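Local coordinates for protein succinate dehydrogenase subunit A (Mycolicibacterium smegmatis, PDB 7D6V) that probably oxidises succinate to fumarate at a bound FAD and passes the electrons to the iron-sulfur subunit of the mycobacterial respiratory complex Sdh1, at residues F71-R76 / Y126-H131; E88-E93 / G425-S430; K214-S219 / I246-T251; Q556-E559 / T565-D568. One frame throughout, in Å; residues are numbered along the deposited sequence.

Interaction 1 (F71-R76 / Y126-H131); sequences FGDTMR and YPRLAH
The carboxylate of D73 is shared between two arginines, one on each oxygen: OD2 faces R128 across the contact, and OD1 takes R76 of its own helix. R76 NH2 donates to D73 OD1 at 2.9 Å with an N-H...O angle of 163°, the oxygen lying almost in the guanidinium plane, and the carbonyl O of G72 sits 3.4 Å above the centre of that same R76 guanidinium. The arm to R128 is a salt bridge whose length is doubtful, because D73 OD2 and R128 NH2 are modelled too close together; OD2 lies near the edge of the guanidinium, and the carboxylate and guanidinium planes are 49° apart. D73 CG stands beside its own backbone N (chi1 -72°), which swings the carboxylate off the helix toward 126-131, while R128 reaches back with a bend in its chain at chi3. The carbonyl O of Y126 lies 4.2 Å above the centre of the R128 guanidinium. Further partners widen the network: the backbone N of T125 also approaches D73 OD2 as a donor, though that oxygen's place is less sure, D65 pairs with R128 NH1, and E617 pairs with R76 NH1. The backbone at R128 and L129 forms a classic beta bulge opposite R119, from which the R128 side chain extends toward helix 67-76. The contact thus joins the last turn of that helix to the small sheet holding strand 129-130. D73 and R128 are both buried, and with acids and arginines alternating along the network, their charges probably offset one another.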
# COMPACT_ATOMS: atom_id res chain seq x y z
N PHE A 71 -6.23 -29.36 -8.89
CA PHE A 71 -5.05 -30.21 -8.78
C PHE A 71 -4.46 -30.53 -10.15
O PHE A 71 -3.24 -30.47 -10.34
CB PHE A 71 -5.43 -31.49 -8.03
CG PHE A 71 -4.37 -32.56 -8.07
CD1 PHE A 71 -3.20 -32.42 -7.35
CD2 PHE A 71 -4.55 -33.70 -8.83
CE1 PHE A 71 -2.23 -33.40 -7.38
CE2 PHE A 71 -3.59 -34.68 -8.86
CZ PHE A 71 -2.43 -34.53 -8.14
N GLY A 72 -5.32 -30.87 -11.11
CA GLY A 72 -4.83 -31.13 -12.46
C GLY A 72 -4.22 -29.90 -13.10
O GLY A 72 -3.21 -29.99 -13.80
N ASP A 73 -4.82 -28.73 -12.86
CA ASP A 73 -4.27 -27.49 -13.39
C ASP A 73 -2.89 -27.21 -12.81
O ASP A 73 -1.98 -26.78 -13.52
CB ASP A 73 -5.22 -26.33 -13.11
CG ASP A 73 -6.46 -26.38 -13.97
OD1 ASP A 73 -6.55 -27.27 -14.84
OD2 ASP A 73 -7.34 -25.53 -13.78
N THR A 74 -2.73 -27.42 -11.50
CA THR A 74 -1.44 -27.20 -10.86
C THR A 74 -0.40 -28.20 -11.37
O THR A 74 0.75 -27.82 -11.62
CB THR A 74 -1.58 -27.30 -9.35
OG1 THR A 74 -2.33 -26.18 -8.87
CG2 THR A 74 -0.22 -27.31 -8.67
N MET A 75 -0.79 -29.46 -11.55
CA MET A 75 0.16 -30.46 -12.03
C MET A 75 0.58 -30.19 -13.47
O MET A 75 1.73 -30.44 -13.84
CB MET A 75 -0.44 -31.86 -11.89
CG MET A 75 -0.60 -32.33 -10.46
SD MET A 75 0.93 -32.33 -9.51
CE MET A 75 1.86 -33.60 -10.35
N ARG A 76 -0.35 -29.69 -14.30
CA ARG A 76 -0.01 -29.32 -15.67
C ARG A 76 0.96 -28.14 -15.69
O ARG A 76 1.97 -28.17 -16.40
CB ARG A 76 -1.28 -28.96 -16.43
CG ARG A 76 -1.81 -30.06 -17.30
CD ARG A 76 -2.99 -29.56 -18.10
NE ARG A 76 -4.13 -29.27 -17.25
CZ ARG A 76 -4.99 -30.18 -16.80
NH1 ARG A 76 -4.84 -31.45 -17.13
NH2 ARG A 76 -6.00 -29.82 -16.03
N TYR A 126 -11.15 -22.80 -14.61
CA TYR A 126 -12.34 -22.10 -14.16
C TYR A 126 -11.94 -20.86 -13.38
O TYR A 126 -10.81 -20.78 -12.88
CB TYR A 126 -13.21 -23.02 -13.28
CG TYR A 126 -13.77 -24.21 -14.02
CD1 TYR A 126 -13.50 -25.50 -13.59
CD2 TYR A 126 -14.55 -24.05 -15.15
CE1 TYR A 126 -14.01 -26.59 -14.26
CE2 TYR A 126 -15.06 -25.13 -15.83
CZ TYR A 126 -14.78 -26.40 -15.38
OH TYR A 126 -15.29 -27.49 -16.05
N PRO A 127 -12.82 -19.87 -13.27
CA PRO A 127 -12.50 -18.68 -12.46
C PRO A 127 -12.32 -19.05 -11.00
O PRO A 127 -13.21 -19.62 -10.37
CB PRO A 127 -13.72 -17.77 -12.67
CG PRO A 127 -14.41 -18.30 -13.88
CD PRO A 127 -14.16 -19.77 -13.88
N ARG A 128 -11.14 -18.72 -10.47
CA ARG A 128 -10.75 -19.18 -9.14
C ARG A 128 -10.17 -18.10 -8.25
O ARG A 128 -10.13 -18.29 -7.03
CB ARG A 128 -9.70 -20.30 -9.25
CG ARG A 128 -10.27 -21.67 -9.42
CD ARG A 128 -9.26 -22.71 -9.00
NE ARG A 128 -8.47 -23.19 -10.12
CZ ARG A 128 -8.87 -24.10 -11.00
NH1 ARG A 128 -10.06 -24.65 -10.90
NH2 ARG A 128 -8.07 -24.46 -11.98
N LEU A 129 -9.71 -16.98 -8.80
CA LEU A 129 -8.85 -16.05 -8.07
C LEU A 129 -9.71 -15.06 -7.29
O LEU A 129 -10.29 -14.14 -7.87
CB LEU A 129 -7.90 -15.34 -9.02
CG LEU A 129 -6.54 -16.01 -9.23
CD1 LEU A 129 -6.69 -17.32 -9.99
CD2 LEU A 129 -5.60 -15.08 -9.97
N ALA A 130 -9.80 -15.26 -5.98
CA ALA A 130 -10.44 -14.28 -5.11
C ALA A 130 -9.60 -13.02 -5.07
O ALA A 130 -8.39 -13.07 -4.83
CB ALA A 130 -10.61 -14.85 -3.71
N HIS A 131 -10.24 -11.87 -5.29
CA HIS A 131 -9.52 -10.63 -5.51
C HIS A 131 -10.27 -9.46 -4.89
O HIS A 131 -11.46 -9.55 -4.59
CB HIS A 131 -9.32 -10.37 -7.00
CG HIS A 131 -10.60 -10.13 -7.74
ND1 HIS A 131 -11.03 -8.87 -8.08
CD2 HIS A 131 -11.56 -10.99 -8.16
CE1 HIS A 131 -12.20 -8.96 -8.70
NE2 HIS A 131 -12.53 -10.24 -8.76

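Interaction 2 (E88-E93 / G425-S430). With FAD (flavin-adenine dinucleotide), chain D.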
# COMPACT_ATOMS: atom_id res chain seq x y z
N GLU A 88 -2.05 -31.62 -4.17
CA GLU A 88 -3.37 -32.11 -3.79
C GLU A 88 -3.85 -31.45 -2.50
O GLU A 88 -5.01 -31.05 -2.39
CB GLU A 88 -3.34 -33.63 -3.62
CG GLU A 88 -4.54 -34.19 -2.89
CD GLU A 88 -4.25 -35.54 -2.27
OE1 GLU A 88 -3.07 -35.85 -2.03
OE2 GLU A 88 -5.21 -36.30 -2.02
N LEU A 89 -2.95 -31.32 -1.53
CA LEU A 89 -3.33 -30.78 -0.23
C LEU A 89 -3.67 -29.30 -0.35
O LEU A 89 -4.66 -28.83 0.24
CB LEU A 89 -2.17 -31.02 0.73
CG LEU A 89 -2.30 -30.93 2.24
CD1 LEU A 89 -3.26 -31.99 2.71
CD2 LEU A 89 -0.93 -31.18 2.82
N HIS A 90 -2.90 -28.56 -1.15
CA HIS A 90 -3.23 -27.16 -1.43
C HIS A 90 -4.55 -27.03 -2.16
O HIS A 90 -5.34 -26.12 -1.88
CB HIS A 90 -2.10 -26.52 -2.24
CG HIS A 90 -2.45 -25.19 -2.83
ND1 HIS A 90 -3.00 -25.05 -4.08
CD2 HIS A 90 -2.30 -23.94 -2.34
CE1 HIS A 90 -3.18 -23.77 -4.34
NE2 HIS A 90 -2.76 -23.07 -3.30
N ALA A 91 -4.81 -27.92 -3.12
CA ALA A 91 -6.06 -27.86 -3.86
C ALA A 91 -7.26 -28.07 -2.95
O ALA A 91 -8.26 -27.35 -3.05
CB ALA A 91 -6.06 -28.89 -4.99
N GLN A 92 -7.19 -29.05 -2.05
CA GLN A 92 -8.35 -29.35 -1.23
C GLN A 92 -8.42 -28.56 0.06
O GLN A 92 -9.42 -28.66 0.77
CB GLN A 92 -8.42 -30.85 -0.93
CG GLN A 92 -7.23 -31.43 -0.21
CD GLN A 92 -7.16 -32.93 -0.36
OE1 GLN A 92 -7.94 -33.53 -1.10
NE2 GLN A 92 -6.21 -33.55 0.34
N GLU A 93 -7.40 -27.76 0.39
CA GLU A 93 -7.46 -26.93 1.59
C GLU A 93 -7.48 -25.43 1.30
O GLU A 93 -7.56 -24.64 2.24
CB GLU A 93 -6.28 -27.26 2.51
CG GLU A 93 -6.29 -28.68 3.03
CD GLU A 93 -5.17 -28.93 4.01
OE1 GLU A 93 -4.34 -28.02 4.21
OE2 GLU A 93 -5.12 -30.04 4.58
N GLY A 425 -0.40 -18.48 -11.71
CA GLY A 425 -0.73 -17.24 -11.06
C GLY A 425 -1.87 -17.44 -10.09
O GLY A 425 -2.88 -18.06 -10.43
N GLY A 426 -1.73 -16.92 -8.87
CA GLY A 426 -2.71 -17.08 -7.83
C GLY A 426 -2.42 -18.22 -6.87
O GLY A 426 -2.95 -18.23 -5.76
N ASN A 427 -1.59 -19.18 -7.28
CA ASN A 427 -1.31 -20.34 -6.44
C ASN A 427 -0.37 -19.99 -5.29
O ASN A 427 -0.42 -20.65 -4.25
CB ASN A 427 -0.72 -21.47 -7.28
CG ASN A 427 -1.76 -22.45 -7.75
OD1 ASN A 427 -2.96 -22.24 -7.58
ND2 ASN A 427 -1.31 -23.53 -8.38
N SER A 428 0.49 -18.99 -5.46
CA SER A 428 1.42 -18.65 -4.40
C SER A 428 0.71 -18.06 -3.19
O SER A 428 1.04 -18.41 -2.05
CB SER A 428 2.48 -17.68 -4.91
OG SER A 428 3.00 -18.13 -6.14
N LEU A 429 -0.26 -17.18 -3.42
CA LEU A 429 -0.94 -16.52 -2.30
C LEU A 429 -1.71 -17.53 -1.46
O LEU A 429 -1.71 -17.44 -0.23
CB LEU A 429 -1.86 -15.43 -2.83
CG LEU A 429 -1.19 -14.19 -3.43
CD1 LEU A 429 -2.22 -13.16 -3.83
CD2 LEU A 429 -0.20 -13.60 -2.45
N SER A 430 -2.38 -18.49 -2.09
CA SER A 430 -3.09 -19.52 -1.34
C SER A 430 -2.14 -20.55 -0.75
O SER A 430 -2.43 -21.11 0.32
CB SER A 430 -4.14 -20.19 -2.23
OG SER A 430 -3.54 -20.76 -3.38
PA FAD D . 7.24 -12.47 2.10
O1A FAD D . 5.99 -12.04 2.77
O2A FAD D . 7.58 -11.93 0.77
O5B FAD D . 8.45 -12.06 3.07
C5B FAD D . 9.10 -12.97 3.94
C4B FAD D . 9.36 -12.30 5.28
O4B FAD D . 10.55 -12.82 5.86
C3B FAD D . 9.57 -10.81 5.20
O3B FAD D . 8.84 -10.23 6.27
C2B FAD D . 11.04 -10.61 5.47
O2B FAD D . 11.32 -9.37 6.09
C1B FAD D . 11.33 -11.76 6.39
N9A FAD D . 12.76 -12.10 6.38
C8A FAD D . 13.49 -12.45 5.31
N7A FAD D . 14.76 -12.70 5.67
C5A FAD D . 14.86 -12.50 6.98
C6A FAD D . 15.92 -12.58 8.00
N6A FAD D . 17.17 -12.94 7.68
N1A FAD D . 15.60 -12.29 9.27
C2A FAD D . 14.36 -11.94 9.62
N3A FAD D . 13.35 -11.84 8.76
C4A FAD D . 13.54 -12.11 7.45
N1 FAD D . 1.88 -14.27 -6.39
C2 FAD D . 0.60 -14.47 -6.77
O2 FAD D . 0.07 -15.55 -6.51
N3 FAD D . -0.12 -13.55 -7.42
C4 FAD D . 0.37 -12.37 -7.74
O4 FAD D . -0.32 -11.53 -8.33
C4X FAD D . 1.76 -12.06 -7.37
N5 FAD D . 2.33 -10.87 -7.66
C5X FAD D . 3.60 -10.62 -7.30
C6 FAD D . 4.16 -9.40 -7.61
C7 FAD D . 5.47 -9.13 -7.25
C7M FAD D . 6.09 -7.81 -7.58
C8 FAD D . 6.26 -10.16 -6.54
C8M FAD D . 7.68 -9.87 -6.15
C9 FAD D . 5.70 -11.38 -6.23
C9A FAD D . 4.40 -11.65 -6.59
N10 FAD D . 3.83 -12.89 -6.27
C10 FAD D . 2.51 -13.11 -6.65
C1' FAD D . 4.59 -13.91 -5.56
C2' FAD D . 4.14 -13.95 -4.10
O2' FAD D . 3.83 -12.63 -3.65
C3' FAD D . 5.21 -14.49 -3.18
O3' FAD D . 5.44 -15.85 -3.51
C4' FAD D . 4.76 -14.41 -1.73
O4' FAD D . 4.52 -13.06 -1.37
C5' FAD D . 5.78 -14.98 -0.77
O5' FAD D . 5.35 -14.67 0.55
P FAD D . 6.15 -15.13 1.85
O1P FAD D . 5.22 -14.97 3.00
O2P FAD D . 6.77 -16.46 1.61
O3P FAD D . 7.35 -14.07 1.99
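H90 and S430 meet where helix 84-102 packs against helix 427-448, the helix that starts beside the flavin in the Rossmann-type FAD-binding domain. The tight part is the H90 imidazole, which its first torsion (chi1 168°, CG anti to the backbone N) carries out from helix 84-102 to the start of helix 427-448. S430 OG comes to the ring edge, near its plane, and hydrogen-bonds NE2; the modelled bond is very short, and its exact length is doubtful. Beside it, H90 CE1 lies 3.6 Å from N427 OD1, the ring and the amide turned 71° apart. That amide is itself held by helix 67-76, ND2 by T74 and OD1 by H70, whose ring also meets that of H90. On the looser side of helix 84-102, Q92 and E93 are partly exposed and stay clear of 425-430, though E93 pairs with R438 further along helix 427-448. At the cofactor, G426 is the N-cap residue, and the helix start probably favours negative charge near N1 and O2 of a reduced flavin, as in related flavoproteins. There G426 N makes a weak hydrogen bond of 3.3 Å to FAD O2, and L429 CG lies 3.6 Å from the same oxygen.

Interaction 3 (K214-S219 / I246-T251); sequences KSFKVS and IQFHPT
F216 and F248 form the aromatic part of this contact, an offset edge-to-face pair. The edge of the F248 ring is directed at the face of F216, with centroids 5.7 Å apart and planes at 71°. The nearest atoms are F248 CZ and F216 CE2, at 3.9 Å, so the rings touch through their outer ends rather than centre to centre. F248 leaves its strand across the line to 214-219, but its CG lies beside the backbone N (chi1 -66°) and the tip of the ring comes nearer the loop. The aliphatic part is supplied by I246, two residues earlier on the strand. Its CD1 approaches the far end of the F216 ring obliquely, 4.0 Å from CZ, the two side chains arriving from opposite directions. I246 CG2 meanwhile lies 3.6 Å above the F248 ring, toward its rim, so that one isoleucine packs against both aromatics. All three side chains are buried. The cluster brings the loop that follows strand 204-206 against strand 246-253; M492 of helix 481-495 packs on F216, V550 of helix 532-556 on I246, and C387 of strand 383-395 also touches I246.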
# COMPACT_ATOMS: atom_id res chain seq x y z
N LYS A 214 17.31 -10.60 -5.16
CA LYS A 214 18.33 -9.56 -5.14
C LYS A 214 19.68 -10.04 -5.66
O LYS A 214 20.62 -9.24 -5.71
CB LYS A 214 18.50 -8.99 -3.73
CG LYS A 214 17.32 -8.16 -3.27
CD LYS A 214 16.79 -7.30 -4.39
CE LYS A 214 17.29 -5.87 -4.29
NZ LYS A 214 16.48 -4.95 -5.14
N SER A 215 19.80 -11.31 -6.03
CA SER A 215 21.02 -11.79 -6.66
C SER A 215 21.09 -11.46 -8.15
O SER A 215 22.12 -11.71 -8.77
CB SER A 215 21.15 -13.30 -6.47
OG SER A 215 21.05 -13.66 -5.11
N PHE A 216 20.02 -10.91 -8.72
CA PHE A 216 19.93 -10.65 -10.14
C PHE A 216 19.82 -9.15 -10.39
O PHE A 216 19.22 -8.42 -9.60
CB PHE A 216 18.72 -11.37 -10.76
CG PHE A 216 18.90 -12.85 -10.87
CD1 PHE A 216 18.70 -13.67 -9.77
CD2 PHE A 216 19.28 -13.43 -12.07
CE1 PHE A 216 18.88 -15.03 -9.87
CE2 PHE A 216 19.45 -14.79 -12.17
CZ PHE A 216 19.25 -15.59 -11.07
N LYS A 217 20.41 -8.71 -11.50
CA LYS A 217 20.45 -7.28 -11.80
C LYS A 217 19.06 -6.73 -12.05
O LYS A 217 18.71 -5.65 -11.56
CB LYS A 217 21.36 -7.02 -13.00
CG LYS A 217 21.59 -5.56 -13.29
CD LYS A 217 22.54 -5.38 -14.45
CE LYS A 217 22.76 -3.91 -14.76
NZ LYS A 217 23.81 -3.73 -15.80
N VAL A 218 18.24 -7.45 -12.81
CA VAL A 218 16.87 -7.04 -13.11
C VAL A 218 15.93 -7.99 -12.39
O VAL A 218 15.95 -9.20 -12.64
CB VAL A 218 16.60 -7.03 -14.62
CG1 VAL A 218 15.30 -6.31 -14.92
CG2 VAL A 218 17.75 -6.38 -15.36
N SER A 219 15.11 -7.44 -11.50
CA SER A 219 14.22 -8.25 -10.69
C SER A 219 13.10 -7.37 -10.16
O SER A 219 13.26 -6.16 -10.01
CB SER A 219 14.97 -8.91 -9.53
OG SER A 219 14.14 -9.83 -8.85
N ILE A 246 13.60 -20.97 -11.83
CA ILE A 246 13.34 -19.58 -11.49
C ILE A 246 12.43 -19.00 -12.57
O ILE A 246 12.69 -19.19 -13.76
CB ILE A 246 14.64 -18.77 -11.37
CG1 ILE A 246 15.44 -19.23 -10.15
CG2 ILE A 246 14.34 -17.28 -11.28
CD1 ILE A 246 16.79 -18.59 -10.05
N GLN A 247 11.38 -18.31 -12.15
CA GLN A 247 10.49 -17.66 -13.09
C GLN A 247 11.11 -16.36 -13.57
O GLN A 247 11.50 -15.51 -12.77
CB GLN A 247 9.12 -17.41 -12.46
CG GLN A 247 8.05 -17.07 -13.48
CD GLN A 247 6.67 -17.45 -13.01
OE1 GLN A 247 6.30 -18.62 -13.01
NE2 GLN A 247 5.90 -16.46 -12.59
N PHE A 248 11.24 -16.23 -14.89
CA PHE A 248 11.67 -14.99 -15.52
C PHE A 248 10.55 -14.50 -16.42
O PHE A 248 10.02 -15.26 -17.22
CB PHE A 248 12.93 -15.20 -16.35
CG PHE A 248 14.16 -15.54 -15.56
CD1 PHE A 248 14.56 -16.85 -15.43
CD2 PHE A 248 14.92 -14.55 -14.98
CE1 PHE A 248 15.69 -17.17 -14.71
CE2 PHE A 248 16.06 -14.86 -14.27
CZ PHE A 248 16.44 -16.18 -14.13
N HIS A 249 10.21 -13.25 -16.28
CA HIS A 249 9.34 -12.66 -17.28
C HIS A 249 10.19 -12.03 -18.38
O HIS A 249 11.06 -11.20 -18.07
CB HIS A 249 8.42 -11.63 -16.67
CG HIS A 249 7.28 -11.23 -17.57
ND1 HIS A 249 6.36 -12.14 -18.04
CD2 HIS A 249 6.93 -10.03 -18.08
CE1 HIS A 249 5.48 -11.51 -18.80
NE2 HIS A 249 5.81 -10.23 -18.85
N PRO A 250 9.99 -12.40 -19.64
CA PRO A 250 10.89 -11.91 -20.70
C PRO A 250 10.83 -10.42 -20.93
O PRO A 250 11.75 -9.87 -21.54
CB PRO A 250 10.41 -12.68 -21.95
CG PRO A 250 9.54 -13.79 -21.43
CD PRO A 250 8.93 -13.28 -20.17
N THR A 251 9.78 -9.73 -20.47
CA THR A 251 9.51 -8.35 -20.85
C THR A 251 9.28 -7.53 -19.57
O THR A 251 8.16 -7.46 -19.06
CB THR A 251 8.32 -8.28 -21.81
OG1 THR A 251 8.66 -8.93 -23.04
CG2 THR A 251 7.93 -6.85 -22.11

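Interaction 4 (Q556-E559 / T565-D568); sequences QRTE and TRDD
Three successive torsions of the same sign fold the R566 side chain back beside T558: chi1 -78° sets CG next to the backbone N, and chi2 -78° and chi3 -73° bend the rest of the chain. T558 and R566 then run side by side, pointing the same way. T558 CG2 comes 3.8 Å from R566 NH1, and T558 CA sits over one face of the guanidinium, 4.1 Å above its plane and toward the rim. R566 NH2 approaches the carbonyl O of R557 to 3.1 Å, but the angle is too poor for a hydrogen bond. The aliphatic part of the arginine packs too, CG lying 3.8 Å from the same R557 O. D568 and L555 together fix the orientation of the guanidinium: R566 NE donates to D568 OD1 at 3.0 Å, nearly in plane and on the syn lone pair, and NH2 to the carbonyl of L555, on the last turn of helix 532-556, while the bond from NH1 to D568 OD2 is long and weak. A second salt bridge lies within 556-559, from R557 NH1 to E559 OE2 at 2.9 Å, using the anti lone pair of that oxygen. R557 is further held through NE by E244, and its carbonyl O accepts a bond from H564 NE2. The contact closes the short loop between the end of helix 532-556 and strand 565-566, which pairs in parallel with strand 499-500 in the C-terminal region of the fumarate reductase flavoprotein family.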
# COMPACT_ATOMS: atom_id res chain seq x y z
N GLN A 556 23.68 -28.98 -13.76
CA GLN A 556 23.47 -30.41 -13.68
C GLN A 556 22.23 -30.87 -14.43
O GLN A 556 22.22 -31.98 -14.98
CB GLN A 556 23.40 -30.86 -12.23
CG GLN A 556 23.69 -32.33 -12.04
CD GLN A 556 24.40 -32.62 -10.73
OE1 GLN A 556 25.11 -31.77 -10.20
NE2 GLN A 556 24.20 -33.82 -10.21
N ARG A 557 21.17 -30.07 -14.47
CA ARG A 557 19.94 -30.50 -15.15
C ARG A 557 20.08 -30.27 -16.65
O ARG A 557 19.96 -29.15 -17.13
CB ARG A 557 18.72 -29.77 -14.60
CG ARG A 557 17.42 -30.19 -15.26
CD ARG A 557 16.20 -29.72 -14.51
NE ARG A 557 16.01 -30.44 -13.26
CZ ARG A 557 15.19 -31.47 -13.10
NH1 ARG A 557 14.46 -31.91 -14.12
NH2 ARG A 557 15.08 -32.06 -11.92
N THR A 558 20.31 -31.35 -17.39
CA THR A 558 20.52 -31.28 -18.83
C THR A 558 19.23 -31.60 -19.59
O THR A 558 19.14 -32.58 -20.33
CB THR A 558 21.65 -32.20 -19.25
OG1 THR A 558 21.35 -33.55 -18.85
CG2 THR A 558 22.95 -31.77 -18.61
N GLU A 559 18.23 -30.75 -19.40
CA GLU A 559 16.98 -30.79 -20.15
C GLU A 559 16.22 -29.51 -19.84
O GLU A 559 16.56 -28.79 -18.90
CB GLU A 559 16.16 -32.05 -19.83
CG GLU A 559 15.72 -32.22 -18.38
CD GLU A 559 14.36 -31.62 -18.10
OE1 GLU A 559 13.58 -31.45 -19.05
OE2 GLU A 559 14.05 -31.35 -16.92
N THR A 565 15.48 -23.30 -18.96
CA THR A 565 15.70 -23.52 -20.38
C THR A 565 17.19 -23.68 -20.63
O THR A 565 17.99 -22.83 -20.23
CB THR A 565 15.16 -22.36 -21.22
OG1 THR A 565 13.88 -21.96 -20.71
CG2 THR A 565 15.01 -22.77 -22.67
N ARG A 566 17.56 -24.78 -21.29
CA ARG A 566 18.93 -25.02 -21.72
C ARG A 566 18.99 -24.93 -23.24
O ARG A 566 18.27 -25.65 -23.93
CB ARG A 566 19.43 -26.39 -21.25
CG ARG A 566 19.83 -26.45 -19.79
CD ARG A 566 21.20 -25.84 -19.55
NE ARG A 566 22.28 -26.68 -20.04
CZ ARG A 566 22.93 -27.57 -19.30
NH1 ARG A 566 23.90 -28.30 -19.84
NH2 ARG A 566 22.61 -27.75 -18.03
N ASP A 567 19.84 -24.04 -23.75
CA ASP A 567 19.97 -23.89 -25.19
C ASP A 567 20.55 -25.15 -25.83
O ASP A 567 20.11 -25.56 -26.91
CB ASP A 567 20.82 -22.67 -25.52
CG ASP A 567 20.60 -22.18 -26.94
OD1 ASP A 567 19.84 -21.21 -27.12
OD2 ASP A 567 21.18 -22.78 -27.87
N ASP A 568 21.53 -25.77 -25.19
CA ASP A 568 22.15 -26.97 -25.73
C ASP A 568 21.34 -28.23 -25.47
O ASP A 568 21.70 -29.29 -26.00
CB ASP A 568 23.57 -27.13 -25.17
CG ASP A 568 23.62 -27.01 -23.66
OD1 ASP A 568 22.61 -26.60 -23.05
OD2 ASP A 568 24.67 -27.34 -23.08

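Interactions 1 and 2 are neighbours, their centres 8 Å apart, and touch where F71 packs against helix 84-102 at E88 and A91. Their segments alternate along the chain: helix 67-76 is tied to strand 129-130 some 50 residues on, and helix 84-102 to the helix at the flavin, more than 330 residues on. Interaction 3 is nested inside the long loop closed by interaction 2, with centres about 24 Å apart. Interaction 4 comes last, in the C-terminal region, its centre about 18 Å from that of interaction 3; helix 532-556, which runs into 556-559, also borders interaction 3. The first three lie within the FAD-binding region, only interaction 2 reaching the cofactor.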